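Local structure of transcriptional regulator kdgR (Escherichia coli, 1YSP) at residues 29-39 with 52-63; 86-94 with 114-122. The protein represses transcription of genes for the transport and catabolism of 2-keto-3-deoxygluconate, and of the Entner-Doudoroff aldolase gene, this chain being its C-terminal IclR-type domain. All blocks are in the same frame, centred on the assembly; numbering follows the deposited sequence. Where two conformers were deposited one is given.

Overall arrangement
From the N terminus, helix 4-20 leads into strand 24-30, and a tight turn brings the chain back along strand 33-40. Interaction 1 then closes a loop, partly unmodelled, by laying 55-57 against 33-40 as the outermost strand on that side of the six-stranded antiparallel sheet. Helices 62-69 and 73-80 follow before interaction 2 opens at 86-94 and closes at 114-122, the loop between holding helix 96-109 and the start of strand 112-115, at the sheet's other edge. The two contacts are in series, neither nested nor crossed. Their centres lie about 15 Å apart, and they touch where Tyr-59 meets Lys-86 and Ile-93 and where Gln-118 lies against Asn-56 and Ser-60.

Interaction 1: residues 29-39 with 52-63; sequences LDEDSIVYIHK and IGRRNPLYSTAI
Short strand 55-57 runs antiparallel to strand 33-39, their axes 146° apart, and is the outermost strand on one side of the antiparallel sheet of this GAF-like IclR effector domain. Ile-34 and Asn-56 form a hydrogen-bonded pair, Ile-34 N to Asn-56 O being 2.9 Å; Val-35 and Arg-55 form the next, non-hydrogen-bonded pair. Beyond it Tyr-36 N donates to Arg-54 O, and Tyr-36 O is gripped twice, by Gly-53 N at 2.7 Å and by Ile-52 N at 3.2 Å. At the far end, Ile-37 and His-38 make a classic beta bulge against Leu-26 of strand 24-30. On the sheet face that carries Ile-34 and Asn-56, Ile-34 has CG1 wedged between its backbone N and carbonyl carbon (chi1 67°), which sends CD1 to meet Thr-61 tip to tip, 3.5 Å from Thr-61 OG1, at the N-cap of helix 62-69. Thr-61 OG1 donates to Pro-57 O and caps Gly-64 N of the helix. Leu-58 CD2 fills the angle between Leu-29 CD1 and Ile-34 CG2, 3.6 Å from the latter, while a water joins Asp-32 O to Leu-58 N. The Tyr-36 ring is approached in its plane by Ile-63 CD1, 3.5 Å from Tyr-36 CE1. Tyr-36 CD2 lies over the centre of one face of the Arg-54 guanidinium, the two planes being 54° apart, and Arg-54 reaches it through a bend at chi3. Lys-39, extended beyond CG, is salt-bridged to Asp-41; its NZ lies 3.8 Å from the like-charged Arg-54 NH1.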
loop_
_atom_site.group_PDB
_atom_site.type_symbol
_atom_site.label_atom_id
_atom_site.label_comp_id
_atom_site.label_asym_id
_atom_site.label_seq_id
_atom_site.Cartn_x
_atom_site.Cartn_y
_atom_site.Cartn_z
ATOM N N LEU A 29 4.848 0.650 -8.593
ATOM C CA LEU A 29 6.242 1.094 -8.475
ATOM C C LEU A 29 6.620 1.901 -9.716
ATOM O O LEU A 29 6.340 1.484 -10.855
ATOM C CB LEU A 29 7.171 -0.107 -8.320
ATOM C CG LEU A 29 8.658 0.183 -8.057
ATOM C CD1 LEU A 29 8.898 0.847 -6.714
ATOM C CD2 LEU A 29 9.414 -1.076 -8.164
ATOM N N ASP A 30 7.177 3.087 -9.496
ATOM C CA ASP A 30 7.752 3.837 -10.595
ATOM C C ASP A 30 9.165 4.195 -10.178
ATOM O O ASP A 30 9.399 5.237 -9.565
ATOM C CB ASP A 30 6.941 5.085 -10.931
ATOM C CG ASP A 30 7.471 5.812 -12.182
ATOM O OD1 ASP A 30 8.289 5.240 -12.936
ATOM O OD2 ASP A 30 7.066 6.960 -12.403
ATOM N N GLU A 31 10.065 3.263 -10.455
ATOM C CA GLU A 31 11.491 3.444 -10.222
ATOM C C GLU A 31 11.837 3.457 -8.735
ATOM O O GLU A 31 12.209 2.412 -8.220
ATOM C CB GLU A 31 12.024 4.669 -10.985
ATOM C CG GLU A 31 11.687 4.558 -12.470
ATOM C CD GLU A 31 12.709 5.200 -13.371
ATOM O OE1 GLU A 31 13.151 6.324 -13.052
ATOM O OE2 GLU A 31 13.062 4.568 -14.399
ATOM N N ASP A 32 11.718 4.605 -8.066
ATOM C CA ASP A 32 12.047 4.730 -6.630
ATOM C C ASP A 32 10.951 5.491 -5.866
ATOM O O ASP A 32 11.203 6.197 -4.863
ATOM C CB ASP A 32 13.360 5.476 -6.456
ATOM C CG ASP A 32 13.218 6.963 -6.756
ATOM O OD1 ASP A 32 12.309 7.314 -7.549
ATOM O OD2 ASP A 32 14.003 7.779 -6.193
ATOM N N SER A 33 9.728 5.378 -6.376
ATOM C CA SER A 33 8.583 6.031 -5.759
ATOM C C SER A 33 7.347 5.196 -6.102
ATOM O O SER A 33 7.454 4.241 -6.890
ATOM C CB SER A 33 8.469 7.484 -6.226
ATOM O OG SER A 33 8.180 7.533 -7.612
ATOM N N ILE A 34 6.220 5.500 -5.462
ATOM C CA ILE A 34 4.935 4.888 -5.851
ATOM C C ILE A 34 4.212 5.840 -6.785
ATOM O O ILE A 34 4.378 7.044 -6.695
ATOM C CB ILE A 34 4.031 4.487 -4.629
ATOM C CG1 ILE A 34 3.525 5.732 -3.863
ATOM C CG2 ILE A 34 4.814 3.551 -3.709
ATOM C CD1 ILE A 34 2.256 5.471 -2.908
ATOM N N VAL A 35 3.385 5.298 -7.665
ATOM C CA VAL A 35 2.519 6.147 -8.483
ATOM C C VAL A 35 1.070 5.697 -8.268
ATOM O O VAL A 35 0.806 4.531 -8.359
ATOM C CB VAL A 35 2.889 6.047 -10.030
ATOM C CG1 VAL A 35 2.971 4.583 -10.493
ATOM C CG2 VAL A 35 1.848 6.792 -10.859
ATOM N N TYR A 36 0.148 6.603 -7.967
ATOM C CA TYR A 36 -1.259 6.177 -7.864
ATOM C C TYR A 36 -1.834 5.976 -9.267
ATOM O O TYR A 36 -1.888 6.909 -10.036
ATOM C CB TYR A 36 -2.093 7.156 -7.040
ATOM C CG TYR A 36 -1.709 7.173 -5.580
ATOM C CD1 TYR A 36 -1.639 5.991 -4.846
ATOM C CD2 TYR A 36 -1.444 8.368 -4.919
ATOM C CE1 TYR A 36 -1.293 5.996 -3.508
ATOM C CE2 TYR A 36 -1.088 8.373 -3.552
ATOM C CZ TYR A 36 -1.010 7.187 -2.870
ATOM O OH TYR A 36 -0.655 7.156 -1.532
ATOM N N ILE A 37 -2.204 4.744 -9.598
ATOM C CA ILE A 37 -2.790 4.438 -10.912
ATOM C C ILE A 37 -4.344 4.419 -10.943
ATOM O O ILE A 37 -4.936 4.644 -12.021
ATOM C CB ILE A 37 -2.165 3.163 -11.537
ATOM C CG1 ILE A 37 -2.348 1.934 -10.619
ATOM C CG2 ILE A 37 -0.656 3.409 -11.815
ATOM C CD1 ILE A 37 -1.906 0.593 -11.218
ATOM N N HIS A 38 -4.999 4.176 -9.792
ATOM C CA HIS A 38 -6.472 4.337 -9.678
ATOM C C HIS A 38 -6.862 4.892 -8.308
ATOM O O HIS A 38 -6.105 4.769 -7.358
ATOM C CB HIS A 38 -7.213 3.022 -9.965
ATOM C CG HIS A 38 -8.659 3.201 -10.358
ATOM N ND1 HIS A 38 -9.100 4.241 -11.150
ATOM C CD2 HIS A 38 -9.748 2.435 -10.109
ATOM C CE1 HIS A 38 -10.404 4.118 -11.351
ATOM N NE2 HIS A 38 -10.824 3.031 -10.727
ATOM N N LYS A 39 -8.025 5.537 -8.215
ATOM C CA LYS A 39 -8.526 6.025 -6.927
ATOM C C LYS A 39 -10.051 6.005 -6.953
ATOM O O LYS A 39 -10.651 6.275 -8.016
ATOM C CB LYS A 39 -8.046 7.479 -6.716
ATOM C CG LYS A 39 -8.147 7.973 -5.315
ATOM C CD LYS A 39 -7.870 9.515 -5.170
ATOM C CE LYS A 39 -8.198 9.999 -3.751
ATOM N NZ LYS A 39 -8.168 11.479 -3.624
ATOM N N ILE A 52 -4.201 8.039 -11.885
ATOM C CA ILE A 52 -4.393 9.246 -11.071
ATOM C C ILE A 52 -3.080 10.065 -10.922
ATOM O O ILE A 52 -3.108 11.298 -10.751
ATOM C CB ILE A 52 -5.153 8.929 -9.737
ATOM C CG1 ILE A 52 -6.667 8.889 -9.988
ATOM C CG2 ILE A 52 -4.889 9.994 -8.684
ATOM C CD1 ILE A 52 -7.204 7.689 -10.785
ATOM N N GLY A 53 -1.945 9.375 -11.022
ATOM C CA GLY A 53 -0.681 10.006 -11.415
ATOM C C GLY A 53 0.135 10.737 -10.361
ATOM O O GLY A 53 1.274 11.141 -10.629
ATOM N N ARG A 54 -0.440 10.908 -9.171
ATOM C CA ARG A 54 0.279 11.444 -8.013
ATOM C C ARG A 54 1.456 10.498 -7.664
ATOM O O ARG A 54 1.340 9.275 -7.829
ATOM C CB ARG A 54 -0.675 11.593 -6.812
ATOM C CG ARG A 54 -2.202 11.451 -7.142
ATOM C CD ARG A 54 -3.136 12.107 -6.087
ATOM N NE ARG A 54 -2.665 11.939 -4.702
ATOM C CZ ARG A 54 -3.312 11.286 -3.732
ATOM N NH1 ARG A 54 -4.491 10.719 -3.961
ATOM N NH2 ARG A 54 -2.773 11.203 -2.518
ATOM N N ARG A 55 2.567 11.080 -7.200
ATOM C CA ARG A 55 3.808 10.351 -6.863
ATOM C C ARG A 55 4.263 10.534 -5.384
ATOM O O ARG A 55 4.254 11.658 -4.843
ATOM C CB ARG A 55 4.911 10.776 -7.830
ATOM C CG ARG A 55 6.002 9.760 -8.040
ATOM C CD ARG A 55 7.221 10.401 -8.698
ATOM N NE ARG A 55 7.011 10.632 -10.122
ATOM C CZ ARG A 55 7.808 11.362 -10.904
ATOM N NH1 ARG A 55 8.903 11.937 -10.407
ATOM N NH2 ARG A 55 7.516 11.515 -12.196
ATOM N N ASN A 56 4.666 9.446 -4.728
ATOM C CA ASN A 56 4.921 9.501 -3.284
ATOM C C ASN A 56 6.099 8.607 -2.898
ATOM O O ASN A 56 6.454 7.695 -3.653
ATOM C CB ASN A 56 3.663 9.142 -2.454
ATOM C CG ASN A 56 2.721 10.371 -2.167
ATOM O OD1 ASN A 56 1.595 10.193 -1.666
ATOM N ND2 ASN A 56 3.192 11.582 -2.439
ATOM N N PRO A 57 6.730 8.876 -1.733
ATOM C CA PRO A 57 7.870 8.036 -1.305
ATOM C C PRO A 57 7.481 6.566 -1.084
ATOM O O PRO A 57 6.344 6.262 -0.664
ATOM C CB PRO A 57 8.281 8.660 0.032
ATOM C CG PRO A 57 7.803 10.089 -0.051
ATOM C CD PRO A 57 6.466 9.962 -0.772
ATOM N N LEU A 58 8.430 5.674 -1.293
ATOM C CA LEU A 58 8.225 4.250 -1.015
ATOM C C LEU A 58 8.202 3.973 0.519
ATOM O O LEU A 58 7.594 3.021 0.988
ATOM C CB LEU A 58 9.388 3.473 -1.632
ATOM C CG LEU A 58 9.445 3.345 -3.175
ATOM C CD1 LEU A 58 10.728 2.657 -3.554
ATOM C CD2 LEU A 58 8.254 2.467 -3.618
ATOM N N TYR A 59 8.948 4.783 1.290
ATOM C CA TYR A 59 9.229 4.390 2.705
ATOM C C TYR A 59 8.173 4.913 3.699
ATOM O O TYR A 59 8.138 4.485 4.878
ATOM C CB TYR A 59 10.654 4.937 3.132
ATOM C CG TYR A 59 10.835 6.419 2.879
ATOM C CD1 TYR A 59 10.453 7.368 3.849
ATOM C CD2 TYR A 59 11.393 6.896 1.663
ATOM C CE1 TYR A 59 10.579 8.766 3.604
ATOM C CE2 TYR A 59 11.549 8.283 1.422
ATOM C CZ TYR A 59 11.143 9.204 2.365
ATOM O OH TYR A 59 11.315 10.540 2.092
ATOM N N SER A 60 7.319 5.830 3.242
ATOM C CA SER A 60 6.323 6.502 4.118
ATOM C C SER A 60 4.854 6.240 3.699
ATOM O O SER A 60 3.912 6.848 4.304
ATOM C CB SER A 60 6.533 8.014 4.094
ATOM O OG SER A 60 6.374 8.536 2.770
ATOM N N THR A 61 4.664 5.414 2.671
ATOM C CA THR A 61 3.323 5.056 2.166
ATOM C C THR A 61 3.032 3.588 2.475
ATOM O O THR A 61 3.953 2.783 2.477
ATOM C CB THR A 61 3.179 5.305 0.635
ATOM O OG1 THR A 61 4.133 4.509 -0.109
ATOM C CG2 THR A 61 3.359 6.775 0.344
ATOM N N ALA A 62 1.770 3.228 2.744
ATOM C CA ALA A 62 1.406 1.853 2.978
ATOM C C ALA A 62 1.637 1.029 1.672
ATOM O O ALA A 62 2.128 -0.086 1.718
ATOM C CB ALA A 62 -0.079 1.737 3.497
ATOM N N ILE A 63 1.306 1.611 0.545
ATOM C CA ILE A 63 1.488 0.902 -0.782
ATOM C C ILE A 63 2.985 0.689 -1.076
ATOM O O ILE A 63 3.413 -0.358 -1.597
ATOM C CB ILE A 63 0.786 1.712 -1.923
ATOM C CG1 ILE A 63 -0.766 1.568 -1.807
ATOM C CG2 ILE A 63 1.299 1.248 -3.325
ATOM C CD1 ILE A 63 -1.535 2.645 -2.637
HETATM O O HOH W 1 10.963 6.489 -2.051
#

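Interaction 2: residues 86-94 with 114-122; sequences KRSTERTIT and DNEEQEEGL
Two threonine hydroxyls of 86-94 carry the direct hydrogen bonds to 114-122. Thr-89 OG1 donates to Glu-116 O at 2.7 Å, in the carbonyl plane and on a lone pair; Thr-92 OG1 donates to Glu-117 O at 2.6 Å, again in plane. Both hydroxyls also work as acceptors: Thr-89 OG1 takes Arg-91 N in an ST turn, and Thr-92 OG1 takes Thr-89 N. The two thus tie one type I turn, Thr-89 to Thr-92, to the facing backbone at both its ends. With OG1 set between backbone N and carbonyl carbon (chi1 71°), Thr-89 can serve both partners. Carboxylates hold the opposing segment: Asp-114 OD1 accepts from Glu-117 N in an Asx motif, and Glu-116 OE2 receives Gly-121 N on its anti lone pair. The contact thus joins the loop before helix 96-109 to the turns that leave edge strand 112-115 for strand 123-130, at the rim of the IclR effector domain. Water bridges add to the direct bonds. One water links Arg-91 NH2 to Glu-117 OE2, and another Ile-93 N to Glu-117 OE1. Glu-117 OE1 is also salt-bridged to Lys-65 of helix 62-69, while its OE2 is met from above the carboxylate plane by Asn-115 N, 2.8 Å away. Among flat groups, the Arg-91 guanidinium has Asn-115 ND2 over one face, offset toward the rim and 3.3 Å from Arg-91 NH2, two donors that do not bond to each other, the planes 38° apart. Methyl groups also rest against carboxylates: Thr-89 CG2 is 3.8 Å from Glu-120 CD, and Ile-93 CD1 is 3.6 Å from Glu-117 OE1.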
loop_
_atom_site.group_PDB
_atom_site.type_symbol
_atom_site.label_atom_id
_atom_site.label_comp_id
_atom_site.label_asym_id
_atom_site.label_seq_id
_atom_site.Cartn_x
_atom_site.Cartn_y
_atom_site.Cartn_z
ATOM N N LYS A 86 13.463 11.861 3.687
ATOM C CA LYS A 86 13.018 13.114 4.291
ATOM C C LYS A 86 12.077 12.842 5.470
ATOM O O LYS A 86 11.150 12.024 5.377
ATOM C CB LYS A 86 12.347 13.977 3.196
ATOM C CG LYS A 86 13.330 14.271 2.086
ATOM C CD LYS A 86 12.824 15.306 1.122
ATOM C CE LYS A 86 13.864 15.465 0.038
ATOM N NZ LYS A 86 13.604 16.688 -0.806
ATOM N N ARG A 87 12.307 13.515 6.598
ATOM C CA ARG A 87 11.481 13.348 7.773
ATOM C C ARG A 87 10.255 14.255 7.647
ATOM O O ARG A 87 10.350 15.483 7.851
ATOM C CB ARG A 87 12.278 13.718 9.035
ATOM C CG ARG A 87 11.557 13.342 10.338
ATOM C CD ARG A 87 12.071 12.011 10.864
ATOM N NE ARG A 87 11.538 11.735 12.192
ATOM C CZ ARG A 87 12.253 11.829 13.313
ATOM N NH1 ARG A 87 13.537 12.162 13.258
ATOM N NH2 ARG A 87 11.687 11.565 14.477
ATOM N N SER A 88 9.116 13.660 7.286
ATOM C CA SER A 88 7.855 14.450 7.164
ATOM C C SER A 88 7.224 14.695 8.499
ATOM O O SER A 88 6.721 15.783 8.791
ATOM C CB SER A 88 6.854 13.765 6.231
ATOM O OG SER A 88 7.330 13.871 4.917
ATOM N N THR A 89 7.229 13.677 9.329
ATOM C CA THR A 89 6.596 13.748 10.602
ATOM C C THR A 89 7.489 13.038 11.580
ATOM O O THR A 89 8.485 12.357 11.201
ATOM C CB THR A 89 5.201 13.003 10.608
ATOM O OG1 THR A 89 5.436 11.598 10.529
ATOM C CG2 THR A 89 4.282 13.450 9.471
ATOM N N GLU A 90 7.057 13.124 12.829
ATOM C CA GLU A 90 7.652 12.419 13.944
ATOM C C GLU A 90 7.845 10.910 13.658
ATOM O O GLU A 90 8.837 10.280 14.081
ATOM C CB GLU A 90 6.740 12.656 15.160
ATOM C CG GLU A 90 6.245 14.139 15.295
ATOM C CD GLU A 90 5.260 14.601 14.206
ATOM O OE1 GLU A 90 4.347 13.841 13.837
ATOM O OE2 GLU A 90 5.393 15.735 13.708
ATOM N N ARG A 91 6.887 10.317 12.952
ATOM C CA ARG A 91 6.869 8.862 12.764
ATOM C C ARG A 91 7.516 8.328 11.483
ATOM O O ARG A 91 7.642 7.098 11.311
ATOM C CB ARG A 91 5.417 8.346 12.833
ATOM C CG ARG A 91 4.811 8.442 14.236
ATOM C CD ARG A 91 3.430 7.774 14.291
ATOM N NE ARG A 91 3.552 6.318 14.141
ATOM C CZ ARG A 91 3.639 5.442 15.147
ATOM N NH1 ARG A 91 3.592 5.852 16.416
ATOM N NH2 ARG A 91 3.753 4.143 14.886
ATOM N N THR A 92 7.906 9.234 10.594
ATOM C CA THR A 92 8.490 8.825 9.308
ATOM C C THR A 92 9.727 7.971 9.531
ATOM O O THR A 92 10.582 8.312 10.409
ATOM C CB THR A 92 8.890 10.004 8.403
ATOM O OG1 THR A 92 7.838 10.972 8.349
ATOM C CG2 THR A 92 9.187 9.435 6.977
ATOM N N ILE A 93 9.827 6.856 8.780
ATOM C CA ILE A 93 10.997 5.969 8.799
ATOM C C ILE A 93 12.000 6.590 7.798
ATOM O O ILE A 93 11.663 6.753 6.621
ATOM C CB ILE A 93 10.654 4.497 8.319
ATOM C CG1 ILE A 93 9.668 3.810 9.280
ATOM C CG2 ILE A 93 11.937 3.707 8.192
ATOM C CD1 ILE A 93 8.654 2.890 8.554
ATOM N N THR A 94 13.233 6.883 8.223
ATOM C CA THR A 94 14.105 7.712 7.366
ATOM C C THR A 94 15.497 7.148 7.101
ATOM O O THR A 94 16.446 7.920 6.816
ATOM C CB THR A 94 14.223 9.169 7.938
ATOM O OG1 THR A 94 14.644 9.103 9.311
ATOM C CG2 THR A 94 12.836 9.852 7.890
ATOM N N ASP A 114 0.712 3.166 6.816
ATOM C CA ASP A 114 1.274 4.488 6.950
ATOM C C ASP A 114 0.524 5.052 8.140
ATOM O O ASP A 114 -0.631 5.425 8.001
ATOM C CB ASP A 114 0.983 5.333 5.697
ATOM C CG ASP A 114 1.133 6.855 5.944
ATOM O OD1 ASP A 114 1.725 7.299 6.970
ATOM O OD2 ASP A 114 0.669 7.629 5.120
ATOM N N ASN A 115 1.158 5.053 9.301
ATOM C CA ASN A 115 0.558 5.566 10.519
ATOM C C ASN A 115 1.089 6.979 10.809
ATOM O O ASN A 115 2.087 7.165 11.528
ATOM C CB ASN A 115 0.809 4.588 11.658
ATOM C CG ASN A 115 0.138 5.005 12.958
ATOM O OD1 ASN A 115 -0.685 5.913 12.963
ATOM N ND2 ASN A 115 0.518 4.365 14.061
ATOM N N GLU A 116 0.452 7.955 10.188
ATOM C CA GLU A 116 0.894 9.367 10.223
ATOM C C GLU A 116 2.393 9.539 9.948
ATOM O O GLU A 116 3.105 10.300 10.642
ATOM C CB GLU A 116 0.517 10.008 11.578
ATOM C CG GLU A 116 -0.969 9.939 11.884
ATOM C CD GLU A 116 -1.281 10.573 13.274
ATOM O OE1 GLU A 116 -1.137 9.883 14.307
ATOM O OE2 GLU A 116 -1.669 11.743 13.269
ATOM N N GLU A 117 2.873 8.781 8.960
ATOM C CA GLU A 117 4.248 8.877 8.495
ATOM C C GLU A 117 4.435 9.907 7.383
ATOM O O GLU A 117 5.515 10.446 7.234
ATOM C CB GLU A 117 4.730 7.478 8.062
ATOM C CG GLU A 117 4.873 6.518 9.238
ATOM C CD GLU A 117 4.823 5.079 8.819
ATOM O OE1 GLU A 117 5.646 4.698 7.968
ATOM O OE2 GLU A 117 3.911 4.359 9.260
ATOM N N GLN A 118 3.389 10.185 6.596
ATOM C CA GLN A 118 3.448 11.253 5.583
ATOM C C GLN A 118 2.881 12.579 6.074
ATOM O O GLN A 118 3.434 13.646 5.783
ATOM C CB GLN A 118 2.656 10.870 4.327
ATOM C CG GLN A 118 3.257 9.840 3.461
ATOM C CD GLN A 118 2.539 9.789 2.116
ATOM O OE1 GLN A 118 3.076 10.228 1.109
ATOM N NE2 GLN A 118 1.318 9.265 2.107
ATOM N N GLU A 119 1.782 12.501 6.809
ATOM C CA GLU A 119 1.023 13.677 7.191
ATOM C C GLU A 119 0.361 13.404 8.522
ATOM O O GLU A 119 -0.248 12.341 8.726
ATOM C CB GLU A 119 -0.032 13.958 6.117
ATOM C CG GLU A 119 -0.535 15.382 6.082
ATOM C CD GLU A 119 -1.293 15.676 4.802
ATOM O OE1 GLU A 119 -2.245 16.485 4.852
ATOM O OE2 GLU A 119 -0.946 15.082 3.755
ATOM N N GLU A 120 0.497 14.335 9.456
ATOM C CA GLU A 120 -0.249 14.206 10.712
ATOM C C GLU A 120 -1.745 14.042 10.396
ATOM O O GLU A 120 -2.270 14.643 9.456
ATOM C CB GLU A 120 -0.009 15.408 11.649
ATOM C CG GLU A 120 1.431 15.528 12.122
ATOM C CD GLU A 120 2.359 16.234 11.128
ATOM O OE1 GLU A 120 1.970 16.454 9.942
ATOM O OE2 GLU A 120 3.497 16.587 11.555
ATOM N N GLY A 121 -2.394 13.155 11.128
ATOM C CA GLY A 121 -3.825 12.973 10.971
ATOM C C GLY A 121 -4.238 12.099 9.810
ATOM O O GLY A 121 -5.443 11.898 9.594
ATOM N N LEU A 122 -3.260 11.569 9.059
ATOM C CA LEU A 122 -3.583 10.658 7.935
ATOM C C LEU A 122 -3.050 9.228 8.186
ATOM O O LEU A 122 -1.864 9.050 8.484
ATOM C CB LEU A 122 -3.050 11.226 6.599
ATOM C CG LEU A 122 -3.038 10.357 5.328
ATOM C CD1 LEU A 122 -4.441 10.381 4.698
ATOM C CD2 LEU A 122 -1.988 10.826 4.288
HETATM O O HOH W 2 3.404 11.713 12.931
HETATM O O HOH W 3 4.340 4.195 12.081
HETATM O O HOH W 4 7.814 6.076 7.150
#